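HspA (Thermosynechococcus vulcanus, PDB 6EWN) is a cyanobacterial small heat shock protein, represented by its alpha-crystallin domain, that probably acts as a chaperone holding unfolding proteins out of aggregation. Local coordinates at residues V33-V38 / L71-I75. Numbering follows the deposited sequence.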
# COMPACT_ATOMS: atom_id res chain seq x y z
N VAL A 33 8.25 0.79 -8.45
CA VAL A 33 7.80 1.33 -9.73
C VAL A 33 8.60 0.70 -10.86
O VAL A 33 9.83 0.67 -10.83
CB VAL A 33 7.90 2.86 -9.82
CG1 VAL A 33 7.43 3.29 -11.22
CG2 VAL A 33 7.11 3.54 -8.68
N THR A 34 7.89 0.22 -11.88
CA THR A 34 8.54 -0.52 -12.95
C THR A 34 7.92 -0.04 -14.26
O THR A 34 6.86 -0.52 -14.66
CB THR A 34 8.41 -2.03 -12.77
OG1 THR A 34 7.49 -2.34 -11.70
CG2 THR A 34 9.84 -2.69 -12.52
N ALA A 35 8.61 0.89 -14.92
CA ALA A 35 8.06 1.63 -16.04
C ALA A 35 6.72 2.27 -15.68
O ALA A 35 5.67 1.68 -15.96
CB ALA A 35 7.90 0.73 -17.26
N GLU A 36 6.77 3.45 -15.04
CA GLU A 36 5.66 4.22 -14.48
C GLU A 36 4.55 3.38 -13.88
O GLU A 36 3.39 3.82 -13.84
CB GLU A 36 5.06 5.17 -15.54
CG GLU A 36 4.39 4.50 -16.69
CD GLU A 36 3.43 5.40 -17.50
OE1 GLU A 36 2.36 5.77 -16.99
OE2 GLU A 36 3.73 5.69 -18.65
N ALA A 37 4.89 2.19 -13.39
CA ALA A 37 3.92 1.21 -12.91
C ALA A 37 4.21 0.91 -11.44
O ALA A 37 5.08 0.10 -11.13
CB ALA A 37 3.94 -0.05 -13.76
N VAL A 38 3.44 1.55 -10.56
CA VAL A 38 3.63 1.47 -9.12
C VAL A 38 2.99 0.17 -8.62
O VAL A 38 1.84 -0.12 -8.95
CB VAL A 38 3.00 2.71 -8.45
CG1 VAL A 38 3.62 3.05 -7.07
CG2 VAL A 38 3.11 3.94 -9.39
N LEU A 71 -0.93 4.99 -14.42
CA LEU A 71 -0.82 6.40 -14.12
C LEU A 71 -1.04 7.26 -15.38
O LEU A 71 -0.89 6.76 -16.50
CB LEU A 71 0.59 6.65 -13.57
CG LEU A 71 0.93 7.15 -12.19
CD1 LEU A 71 2.24 6.64 -11.81
CD2 LEU A 71 1.06 8.56 -12.25
N PRO A 72 -1.33 8.55 -15.23
CA PRO A 72 -1.32 9.47 -16.39
C PRO A 72 0.02 10.06 -16.77
O PRO A 72 0.11 10.69 -17.84
CB PRO A 72 -2.22 10.61 -15.95
CG PRO A 72 -2.82 10.17 -14.61
CD PRO A 72 -1.86 9.21 -14.04
N VAL A 73 1.03 9.88 -15.94
CA VAL A 73 2.30 10.55 -16.10
C VAL A 73 3.40 9.62 -15.65
O VAL A 73 3.23 8.90 -14.66
CB VAL A 73 2.39 11.88 -15.29
CG1 VAL A 73 1.98 13.09 -16.14
CG2 VAL A 73 1.61 11.81 -13.92
N ARG A 74 4.53 9.68 -16.35
CA ARG A 74 5.77 9.04 -15.91
C ARG A 74 6.24 9.62 -14.58
O ARG A 74 6.27 10.84 -14.38
CB ARG A 74 6.89 9.22 -16.95
CG ARG A 74 8.33 8.97 -16.41
CD ARG A 74 9.09 7.95 -17.22
NE ARG A 74 8.37 6.70 -17.36
CZ ARG A 74 7.73 6.31 -18.45
NH1 ARG A 74 7.74 7.04 -19.54
NH2 ARG A 74 7.09 5.16 -18.44
N ILE A 75 6.70 8.72 -13.71
CA ILE A 75 6.97 9.06 -12.32
C ILE A 75 8.40 9.52 -12.11
O ILE A 75 9.19 9.62 -13.07
CB ILE A 75 6.67 7.86 -11.43
CG1 ILE A 75 7.72 6.77 -11.68
CG2 ILE A 75 5.28 7.36 -11.74
CD1 ILE A 75 8.44 6.31 -10.43
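OE2 of E36 lies 3.4 Å from NH2 of R74, a purely electrostatic salt bridge: carboxylate and guanidinium planes stand 84° apart, and OE2 sits far off the guanidinium plane, where none of its hydrogens is aimed. NH2 also rests 3.3 Å from CG of E36, so the arginine lies against the chain's aliphatic part too. E36 keeps CG between its backbone N and carbonyl carbon (chi1 65°), then extends across the R74 side chain at about a right angle. Its OE1 ends 3.4 Å from the carbonyl O of L71, two acceptors facing without a bond. On the apolar side, V33 and I75 meet tip to tip, CG1 to CD1 at a tight 3.3 Å, while CG2 of V38 sits 3.7 Å from CD1 of L71. Further out, L93 touches V38 and I75, and L15 touches L71. The turn, linking strands 29-33 and 38-42 of the alpha-crystallin sandwich, is closed by a hydrogen bond from T34 N to A37 O, 2.9 Å. Replacing this glutamate with an alanine is likely to cost the guanidinium this carboxylate and CG, freeing it to turn. Methyl contacts and one undirected ion pair imply a surface junction with little directional hold.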